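Local coordinates for protein DNA polymerase (Pyrobaculum calidifontis, PDB 5MDN) that probably catalyses DNA synthesis from deoxyribonucleoside triphosphates, as a family B DNA polymerase that also carries an exonuclease domain, at residues A167-V172 and L334-S339; P442-P447 and G458-K463; Y716-G721 and D744-K749. All blocks are in the same frame, centred on the assembly; numbering follows the deposited sequence.

Contact 1 (A167-V172 and L334-S339); sequences AFDIEV and LDDVRS
Asp336 OD2 faces two other carboxylates, lying 3.3 Å from Asp169 OD2 and 3.7 Å from Glu171 OE2. This cluster belongs to the exonuclease domain, whose RNase H-like fold puts strand 165-172 in the middle of a mixed sheet, with helix 326-356 packed against it. The Asp-Ile-Glu run of the strand matches the first exonuclease motif of family B polymerases, and Asp336, four residues after Tyr332, matches the third. Three acidic groups together would be a poor choice for plain packing, but they suit a site that holds cations: Asp169 binds magnesium in a structure of this protein, and here a magnesium ion lies about 3 Å from its side chain. The other oxygen of Asp336, OD1, makes a salt bridge with Arg308, which gives that carboxylate a positive partner and probably limits its rotation. Asp169 and Asp336 meet at a slant, their carboxylate planes 61° apart, and Asp169 OD2 also touches Asp336 CB at 3.4 Å. With its CG anti to the backbone N (chi1 -168°), Asp169 reaches from the strand toward the helix, whereas the longer Glu171 folds at chi2 (-59°) to bring its end to the same place. An alanine at Asp169 would take away both oxygens of this carboxylate, and the nearby magnesium ion would probably be held less firmly. Beyond the acids the interface turns apolar, and small side chains let strand and helix come within 7.4 Å, axis to axis. They run roughly antiparallel, with Asp169 level with Val337. Val337 suits this close approach because its branch needs little depth: its CG2 lies 3.9 Å from Ala167 CB and 3.6 Å from Ala167 O.

Contact 2 (P442-P447 and G458-K463); sequences PHEPDP and GHRFRK
Arg460 reaches out of strand 460-462 and ends against the loop residues Glu444 and Asp446. Its chi1 lies near 11°, away from the staggered positions and so uncertain at this resolution; the chain then runs extended through chi2 and bends at chi3 (-51°), which brings NH2 to Asp446 OD1 in a salt bridge modelled at 2.5 Å, a length too short to take literally. A single carboxylate oxygen does the work, lying at the guanidinium edge and near its plane, while the two flat groups stand 77° apart instead of pairing side by side. The same NH2 makes a weak, bent bond of 3.1 Å to the backbone atom Glu444 O. Glu444 adds an aliphatic contact: its CB lies over one guanidinium face, 3.5 Å from Arg460 CZ, toward the rim of the group. Arginine suits this position because it offers an edge for oxygens and a flat face for methylenes. Arg462, two residues on, also bends at chi3 and turns its guanidinium face to Pro447, whose CG is 3.8 Å from Arg462 NH2. The rigid proline ring gives that face a compact apolar partner. Phe461, between them in sequence, packs instead on helix 528-551. The arrangement is that of a surface β-hairpin, strands 451-453 and 460-462, whose two arginines lie against the loop leading into it.

Contact 3 (Y716-G721 and D744-K749); sequences YVIVRG and DYYIEK
Ile718 lies flat over the ring of Tyr745, with its CG1 3.8 Å from the ring centroid and almost on the ring normal, a CH-pi contact. Here helix 743-756 packs on the small antiparallel sheet of strands 716-718 and 729-731, in the C-terminal region that corresponds to the thumb of family B polymerases. Tyr745 CG, anti to the backbone N (chi1 -177°), sends the ring toward the strand, and Ile718 runs along it: CG2 sits over the CG end, CD1 3.8 Å from Tyr745 CZ. A branched aliphatic chain suits such a broad face. Tyr746 is long enough for its OH to accept a weak hydrogen bond of 3.5 Å from Ile718 N, fairly straight at 157°. Val717 CG1 meets the edge of that ring, 3.4 Å from Tyr746 OH. Strand and helix axes are nearly perpendicular, at 92°. Further out, Val717 is paired through its backbone with Met730, and Ile747 packs the helix on helix 647-666. Tyrosine suits position 745 by its hydroxyl too: Lys749 CD lies over the face opposite Ile718, toward its rim, and Lys749 NZ donates a 2.8 Å hydrogen bond to Tyr745 OH.

How the contacts relate
The three contacts follow one another along the chain, each closing before the next opens, and none touches another. Contact 1 joins a central sheet strand of the exonuclease domain to helix 326-356; contacts 2 and 3 both fall in the polymerase portion of the chain, yet their centres are about 66 Å apart. Contact 2 lies about 59 Å, centre to centre, from contact 1 and on the opposite side of the chain's centre. Contact 3 is the nearer, about 35 Å from contact 1 between centres and about 18 Å between nearest atoms. They share no strand, sheet or helix: a metal-binding core, a surface hairpin and a C-terminal helix packing are built separately within this large multidomain enzyme.

Contact 1 (A167-V172 and L334-S339)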
loop_
_atom_site.group_PDB
_atom_site.type_symbol
_atom_site.label_atom_id
_atom_site.label_comp_id
_atom_site.label_asym_id
_atom_site.label_seq_id
_atom_site.Cartn_x
_atom_site.Cartn_y
_atom_site.Cartn_z
ATOM N N ALA A 167 -3.211 -3.734 -18.919
ATOM C CA ALA A 167 -3.570 -4.648 -17.846
ATOM C C ALA A 167 -3.310 -6.081 -18.293
ATOM O O ALA A 167 -3.488 -6.425 -19.464
ATOM C CB ALA A 167 -5.037 -4.476 -17.446
ATOM N N PHE A 168 -2.882 -6.918 -17.351
ATOM C CA PHE A 168 -2.623 -8.313 -17.668
ATOM C C PHE A 168 -2.961 -9.186 -16.468
ATOM O O PHE A 168 -2.805 -8.775 -15.314
ATOM C CB PHE A 168 -1.168 -8.528 -18.108
ATOM C CG PHE A 168 -0.198 -8.692 -16.970
ATOM C CD1 PHE A 168 0.226 -7.598 -16.233
ATOM C CD2 PHE A 168 0.304 -9.943 -16.649
ATOM C CE1 PHE A 168 1.126 -7.751 -15.191
ATOM C CE2 PHE A 168 1.203 -10.102 -15.608
ATOM C CZ PHE A 168 1.614 -9.006 -14.879
ATOM N N ASP A 169 -3.434 -10.393 -16.764
ATOM C CA ASP A 169 -3.777 -11.387 -15.759
ATOM C C ASP A 169 -3.304 -12.746 -16.249
ATOM O O ASP A 169 -3.254 -12.999 -17.456
ATOM C CB ASP A 169 -5.289 -11.404 -15.486
ATOM C CG ASP A 169 -5.650 -12.198 -14.250
ATOM O OD1 ASP A 169 -5.326 -11.746 -13.131
ATOM O OD2 ASP A 169 -6.259 -13.278 -14.398
ATOM N N ILE A 170 -2.956 -13.625 -15.308
ATOM C CA ILE A 170 -2.512 -14.971 -15.638
ATOM C C ILE A 170 -3.262 -15.982 -14.782
ATOM O O ILE A 170 -3.798 -15.662 -13.719
ATOM C CB ILE A 170 -0.988 -15.161 -15.450
ATOM C CG1 ILE A 170 -0.645 -15.313 -13.967
ATOM C CG2 ILE A 170 -0.214 -13.999 -16.057
ATOM C CD1 ILE A 170 0.801 -15.671 -13.713
ATOM N N GLU A 171 -3.300 -17.219 -15.275
ATOM C CA GLU A 171 -3.725 -18.364 -14.484
ATOM C C GLU A 171 -2.780 -19.528 -14.740
ATOM O O GLU A 171 -2.405 -19.797 -15.885
ATOM C CB GLU A 171 -5.170 -18.768 -14.800
ATOM C CG GLU A 171 -6.214 -17.777 -14.297
ATOM C CD GLU A 171 -6.170 -17.571 -12.790
ATOM O OE1 GLU A 171 -5.710 -18.480 -12.067
ATOM O OE2 GLU A 171 -6.592 -16.488 -12.329
ATOM N N VAL A 172 -2.395 -20.211 -13.666
ATOM C CA VAL A 172 -1.355 -21.231 -13.691
ATOM C C VAL A 172 -1.984 -22.558 -13.291
ATOM O O VAL A 172 -2.808 -22.601 -12.374
ATOM C CB VAL A 172 -0.183 -20.857 -12.760
ATOM C CG1 VAL A 172 0.777 -22.017 -12.614
ATOM C CG2 VAL A 172 0.537 -19.621 -13.279
ATOM N N LEU A 334 -11.012 -13.249 -18.503
ATOM C CA LEU A 334 -11.372 -11.956 -19.083
ATOM C C LEU A 334 -12.008 -11.036 -18.048
ATOM O O LEU A 334 -11.725 -9.833 -18.025
ATOM C CB LEU A 334 -12.318 -12.129 -20.274
ATOM C CG LEU A 334 -11.753 -12.402 -21.671
ATOM C CD1 LEU A 334 -10.667 -11.389 -22.017
ATOM C CD2 LEU A 334 -11.238 -13.816 -21.822
ATOM N N ASP A 335 -12.870 -11.579 -17.186
ATOM C CA ASP A 335 -13.455 -10.761 -16.130
ATOM C C ASP A 335 -12.398 -10.281 -15.143
ATOM O O ASP A 335 -12.552 -9.212 -14.543
ATOM C CB ASP A 335 -14.555 -11.539 -15.409
ATOM C CG ASP A 335 -15.812 -11.680 -16.248
ATOM O OD1 ASP A 335 -16.015 -10.846 -17.157
ATOM O OD2 ASP A 335 -16.598 -12.619 -16.000
ATOM N N ASP A 336 -11.328 -11.056 -14.955
ATOM C CA ASP A 336 -10.209 -10.594 -14.140
ATOM C C ASP A 336 -9.541 -9.374 -14.765
ATOM O O ASP A 336 -9.410 -8.324 -14.125
ATOM C CB ASP A 336 -9.196 -11.724 -13.949
ATOM C CG ASP A 336 -9.599 -12.696 -12.857
ATOM O OD1 ASP A 336 -10.399 -12.310 -11.981
ATOM O OD2 ASP A 336 -9.108 -13.844 -12.867
ATOM N N VAL A 337 -9.104 -9.499 -16.022
ATOM C CA VAL A 337 -8.349 -8.420 -16.656
ATOM C C VAL A 337 -9.236 -7.208 -16.924
ATOM O O VAL A 337 -8.764 -6.065 -16.876
ATOM C CB VAL A 337 -7.662 -8.928 -17.940
ATOM C CG1 VAL A 337 -8.680 -9.206 -19.042
ATOM C CG2 VAL A 337 -6.609 -7.935 -18.412
ATOM N N ARG A 338 -10.526 -7.422 -17.203
ATOM C CA ARG A 338 -11.433 -6.289 -17.366
ATOM C C ARG A 338 -11.629 -5.549 -16.050
ATOM O O ARG A 338 -11.721 -4.316 -16.032
ATOM C CB ARG A 338 -12.773 -6.754 -17.935
ATOM C CG ARG A 338 -12.765 -6.920 -19.448
ATOM C CD ARG A 338 -13.714 -8.015 -19.911
ATOM N NE ARG A 338 -14.238 -7.749 -21.250
ATOM C CZ ARG A 338 -14.806 -8.666 -22.025
ATOM N NH1 ARG A 338 -14.923 -9.917 -21.601
ATOM N NH2 ARG A 338 -15.255 -8.333 -23.229
ATOM N N SER A 339 -11.706 -6.284 -14.937
ATOM C CA SER A 339 -11.756 -5.639 -13.629
ATOM C C SER A 339 -10.443 -4.931 -13.312
ATOM O O SER A 339 -10.444 -3.839 -12.732
ATOM C CB SER A 339 -12.087 -6.670 -12.551
ATOM O OG SER A 339 -13.390 -7.195 -12.730
#

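Contact 2 (P442-P447 and G458-K463)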
loop_
_atom_site.group_PDB
_atom_site.type_symbol
_atom_site.label_atom_id
_atom_site.label_comp_id
_atom_site.label_asym_id
_atom_site.label_seq_id
_atom_site.Cartn_x
_atom_site.Cartn_y
_atom_site.Cartn_z
ATOM N N PRO A 442 16.695 19.689 29.097
ATOM C CA PRO A 442 16.985 20.258 30.422
ATOM C C PRO A 442 17.610 21.638 30.382
ATOM O O PRO A 442 17.833 22.221 31.448
ATOM C CB PRO A 442 17.947 19.241 31.050
ATOM C CG PRO A 442 18.608 18.606 29.921
ATOM C CD PRO A 442 17.517 18.473 28.894
ATOM N N HIS A 443 17.917 22.182 29.210
ATOM C CA HIS A 443 18.130 23.616 29.088
ATOM C C HIS A 443 16.770 24.273 28.861
ATOM O O HIS A 443 16.083 23.972 27.878
ATOM C CB HIS A 443 19.112 23.934 27.958
ATOM C CG HIS A 443 18.538 23.776 26.584
ATOM N ND1 HIS A 443 18.192 24.850 25.793
ATOM C CD2 HIS A 443 18.233 22.668 25.866
ATOM C CE1 HIS A 443 17.709 24.412 24.645
ATOM N NE2 HIS A 443 17.722 23.091 24.664
ATOM N N GLU A 444 16.362 25.135 29.784
ATOM C CA GLU A 444 15.045 25.745 29.654
ATOM C C GLU A 444 15.037 27.272 29.545
ATOM O O GLU A 444 14.108 27.898 30.067
ATOM C CB GLU A 444 14.144 25.314 30.811
ATOM C CG GLU A 444 13.883 23.814 30.858
ATOM C CD GLU A 444 14.788 23.087 31.821
ATOM O OE1 GLU A 444 15.747 23.712 32.315
ATOM O OE2 GLU A 444 14.546 21.889 32.076
ATOM N N PRO A 445 16.033 27.937 28.903
ATOM C CA PRO A 445 15.818 29.356 28.595
ATOM C C PRO A 445 14.689 29.510 27.591
ATOM O O PRO A 445 14.829 29.122 26.427
ATOM C CB PRO A 445 17.159 29.812 28.007
ATOM C CG PRO A 445 18.145 28.870 28.533
ATOM C CD PRO A 445 17.434 27.553 28.637
ATOM N N ASP A 446 13.569 30.060 28.030
ATOM C CA ASP A 446 12.514 30.446 27.104
ATOM C C ASP A 446 13.010 31.591 26.233
ATOM O O ASP A 446 13.322 32.666 26.762
ATOM C CB ASP A 446 11.259 30.862 27.868
ATOM C CG ASP A 446 10.695 29.739 28.717
ATOM O OD1 ASP A 446 11.471 28.845 29.113
ATOM O OD2 ASP A 446 9.475 29.751 28.990
ATOM N N PRO A 447 13.117 31.412 24.920
ATOM C CA PRO A 447 13.565 32.506 24.056
ATOM C C PRO A 447 12.593 33.668 24.118
ATOM O O PRO A 447 11.417 33.484 24.464
ATOM C CB PRO A 447 13.593 31.865 22.659
ATOM C CG PRO A 447 13.674 30.391 22.915
ATOM C CD PRO A 447 12.884 30.170 24.166
ATOM N N GLY A 458 3.131 18.340 29.460
ATOM C CA GLY A 458 4.116 19.272 29.966
ATOM C C GLY A 458 5.367 19.434 29.138
ATOM O O GLY A 458 6.381 19.910 29.659
ATOM N N HIS A 459 5.338 19.062 27.863
ATOM C CA HIS A 459 6.483 19.311 27.001
ATOM C C HIS A 459 6.447 20.734 26.452
ATOM O O HIS A 459 5.380 21.315 26.235
ATOM C CB HIS A 459 6.526 18.298 25.859
ATOM C CG HIS A 459 6.640 16.880 26.323
ATOM N ND1 HIS A 459 7.577 16.472 27.249
ATOM C CD2 HIS A 459 5.928 15.777 25.997
ATOM C CE1 HIS A 459 7.438 15.177 27.470
ATOM N NE2 HIS A 459 6.445 14.732 26.722
ATOM N N ARG A 460 7.633 21.294 26.221
ATOM C CA ARG A 460 7.784 22.698 25.863
ATOM C C ARG A 460 8.391 22.829 24.474
ATOM O O ARG A 460 9.299 22.077 24.107
ATOM C CB ARG A 460 8.651 23.437 26.882
ATOM C CG ARG A 460 9.357 22.529 27.861
ATOM C CD ARG A 460 9.996 23.351 28.960
ATOM N NE ARG A 460 10.814 24.428 28.412
ATOM C CZ ARG A 460 11.113 25.548 29.062
ATOM N NH1 ARG A 460 10.664 25.751 30.294
ATOM N NH2 ARG A 460 11.868 26.467 28.477
ATOM N N PHE A 461 7.880 23.788 23.703
ATOM C CA PHE A 461 8.265 23.952 22.310
ATOM C C PHE A 461 8.490 25.422 21.989
ATOM O O PHE A 461 7.845 26.312 22.552
ATOM C CB PHE A 461 7.210 23.378 21.352
ATOM C CG PHE A 461 7.075 21.882 21.424
ATOM C CD1 PHE A 461 6.330 21.295 22.433
ATOM C CD2 PHE A 461 7.677 21.064 20.479
ATOM C CE1 PHE A 461 6.193 19.923 22.506
ATOM C CE2 PHE A 461 7.543 19.685 20.548
ATOM C CZ PHE A 461 6.800 19.116 21.563
ATOM N N ARG A 462 9.370 25.689 21.072
ATOM C CA ARG A 462 9.606 27.038 20.753
ATOM C C ARG A 462 8.621 27.529 19.799
ATOM O O ARG A 462 8.308 26.882 18.878
ATOM C CB ARG A 462 10.950 27.187 20.093
ATOM C CG ARG A 462 12.018 26.360 20.736
ATOM C CD ARG A 462 13.208 26.266 19.822
ATOM N NE ARG A 462 13.659 27.586 19.457
ATOM C CZ ARG A 462 14.763 28.128 19.934
ATOM N NH1 ARG A 462 15.504 27.448 20.792
ATOM N NH2 ARG A 462 15.115 29.338 19.555
ATOM N N LYS A 463 8.133 28.711 20.054
ATOM C CA LYS A 463 7.236 29.413 19.178
ATOM C C LYS A 463 7.987 30.004 17.987
ATOM O O LYS A 463 7.426 30.163 16.935
ATOM C CB LYS A 463 6.673 30.553 19.991
ATOM C CG LYS A 463 5.208 30.864 19.810
ATOM C CD LYS A 463 4.646 31.619 21.007
ATOM C CE LYS A 463 3.533 32.582 20.586
ATOM N NZ LYS A 463 2.878 33.327 21.699
#

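Contact 3 (Y716-G721 and D744-K749)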
loop_
_atom_site.group_PDB
_atom_site.type_symbol
_atom_site.label_atom_id
_atom_site.label_comp_id
_atom_site.label_asym_id
_atom_site.label_seq_id
_atom_site.Cartn_x
_atom_site.Cartn_y
_atom_site.Cartn_z
ATOM N N TYR A 716 -7.601 -29.170 3.470
ATOM C CA TYR A 716 -8.047 -30.431 4.045
ATOM C C TYR A 716 -9.518 -30.365 4.437
ATOM O O TYR A 716 -10.076 -29.291 4.679
ATOM C CB TYR A 716 -7.191 -30.817 5.259
ATOM C CG TYR A 716 -7.253 -29.850 6.421
ATOM C CD1 TYR A 716 -8.248 -29.950 7.387
ATOM C CD2 TYR A 716 -6.305 -28.846 6.561
ATOM C CE1 TYR A 716 -8.300 -29.071 8.453
ATOM C CE2 TYR A 716 -6.349 -27.963 7.624
ATOM C CZ TYR A 716 -7.350 -28.081 8.566
ATOM O OH TYR A 716 -7.400 -27.206 9.627
ATOM N N VAL A 717 -10.139 -31.543 4.492
ATOM C CA VAL A 717 -11.523 -31.702 4.923
ATOM C C VAL A 717 -11.579 -32.805 5.974
ATOM O O VAL A 717 -10.953 -33.859 5.813
ATOM C CB VAL A 717 -12.457 -32.033 3.738
ATOM C CG1 VAL A 717 -13.894 -32.175 4.211
ATOM C CG2 VAL A 717 -12.351 -30.966 2.657
ATOM N N ILE A 718 -12.327 -32.563 7.046
ATOM C CA ILE A 718 -12.509 -33.562 8.094
ATOM C C ILE A 718 -13.572 -34.563 7.654
ATOM O O ILE A 718 -14.651 -34.181 7.185
ATOM C CB ILE A 718 -12.877 -32.895 9.432
ATOM C CG1 ILE A 718 -11.649 -32.237 10.079
ATOM C CG2 ILE A 718 -13.503 -33.897 10.390
ATOM C CD1 ILE A 718 -11.189 -30.945 9.441
ATOM N N VAL A 719 -13.273 -35.852 7.820
ATOM C CA VAL A 719 -14.112 -36.947 7.352
ATOM C C VAL A 719 -14.396 -37.871 8.529
ATOM O O VAL A 719 -13.618 -37.943 9.484
ATOM C CB VAL A 719 -13.442 -37.718 6.187
ATOM C CG1 VAL A 719 -14.395 -38.736 5.576
ATOM C CG2 VAL A 719 -12.944 -36.748 5.121
ATOM N N ARG A 720 -15.529 -38.572 8.466
ATOM C CA ARG A 720 -15.914 -39.454 9.559
ATOM C C ARG A 720 -14.907 -40.583 9.729
ATOM O O ARG A 720 -14.257 -41.024 8.776
ATOM C CB ARG A 720 -17.293 -40.073 9.316
ATOM C CG ARG A 720 -17.373 -40.932 8.061
ATOM C CD ARG A 720 -18.716 -41.633 7.938
ATOM N NE ARG A 720 -19.845 -40.715 7.839
ATOM C CZ ARG A 720 -20.750 -40.558 8.800
ATOM N NH1 ARG A 720 -20.650 -41.259 9.920
ATOM N NH2 ARG A 720 -21.755 -39.708 8.642
ATOM N N GLY A 721 -14.782 -41.049 10.968
ATOM C CA GLY A 721 -13.921 -42.161 11.279
ATOM C C GLY A 721 -13.401 -42.114 12.699
ATOM O O GLY A 721 -13.468 -41.089 13.382
ATOM N N ASP A 744 -20.832 -33.254 11.894
ATOM C CA ASP A 744 -20.825 -32.836 13.293
ATOM C C ASP A 744 -19.651 -31.914 13.599
ATOM O O ASP A 744 -19.744 -31.069 14.495
ATOM C CB ASP A 744 -20.793 -34.063 14.201
ATOM C CG ASP A 744 -22.036 -34.920 14.070
ATOM O OD1 ASP A 744 -22.876 -34.617 13.195
ATOM O OD2 ASP A 744 -22.173 -35.896 14.835
ATOM N N TYR A 745 -18.544 -32.059 12.871
ATOM C CA TYR A 745 -17.426 -31.135 13.027
ATOM C C TYR A 745 -17.795 -29.744 12.520
ATOM O O TYR A 745 -17.617 -28.745 13.228
ATOM C CB TYR A 745 -16.209 -31.676 12.271
ATOM C CG TYR A 745 -14.937 -30.857 12.400
ATOM C CD1 TYR A 745 -14.735 -29.709 11.641
ATOM C CD2 TYR A 745 -13.910 -31.274 13.237
ATOM C CE1 TYR A 745 -13.568 -28.975 11.752
ATOM C CE2 TYR A 745 -12.735 -30.555 13.344
ATOM C CZ TYR A 745 -12.571 -29.404 12.603
ATOM O OH TYR A 745 -11.405 -28.681 12.714
ATOM N N TYR A 746 -18.316 -29.663 11.293
ATOM C CA TYR A 746 -18.534 -28.373 10.650
ATOM C C TYR A 746 -19.688 -27.582 11.252
ATOM O O TYR A 746 -19.707 -26.355 11.119
ATOM C CB TYR A 746 -18.758 -28.575 9.152
ATOM C CG TYR A 746 -17.476 -28.841 8.401
ATOM C CD1 TYR A 746 -16.274 -28.310 8.846
ATOM C CD2 TYR A 746 -17.461 -29.629 7.258
ATOM C CE1 TYR A 746 -15.092 -28.548 8.174
ATOM C CE2 TYR A 746 -16.281 -29.874 6.577
ATOM C CZ TYR A 746 -15.101 -29.329 7.040
ATOM O OH TYR A 746 -13.922 -29.565 6.372
ATOM N N ILE A 747 -20.639 -28.235 11.917
ATOM C CA ILE A 747 -21.682 -27.490 12.616
ATOM C C ILE A 747 -21.195 -27.005 13.974
ATOM O O ILE A 747 -21.460 -25.862 14.368
ATOM C CB ILE A 747 -22.965 -28.333 12.738
ATOM C CG1 ILE A 747 -23.665 -28.422 11.381
ATOM C CG2 ILE A 747 -23.902 -27.754 13.788
ATOM C CD1 ILE A 747 -23.728 -29.803 10.809
ATOM N N GLU A 748 -20.452 -27.842 14.698
ATOM C CA GLU A 748 -20.208 -27.556 16.107
ATOM C C GLU A 748 -19.084 -26.553 16.337
ATOM O O GLU A 748 -19.234 -25.651 17.167
ATOM C CB GLU A 748 -19.908 -28.849 16.865
ATOM C CG GLU A 748 -21.092 -29.790 16.978
ATOM C CD GLU A 748 -20.749 -31.061 17.725
ATOM O OE1 GLU A 748 -19.569 -31.224 18.106
ATOM O OE2 GLU A 748 -21.658 -31.897 17.926
ATOM N N LYS A 749 -17.955 -26.661 15.635
ATOM C CA LYS A 749 -16.810 -25.849 16.031
ATOM C C LYS A 749 -16.475 -24.711 15.074
ATOM O O LYS A 749 -15.465 -24.038 15.292
ATOM C CB LYS A 749 -15.576 -26.727 16.263
ATOM C CG LYS A 749 -15.098 -27.564 15.097
ATOM C CD LYS A 749 -14.029 -28.528 15.592
ATOM C CE LYS A 749 -12.805 -27.799 16.136
ATOM N NZ LYS A 749 -11.981 -27.196 15.052
#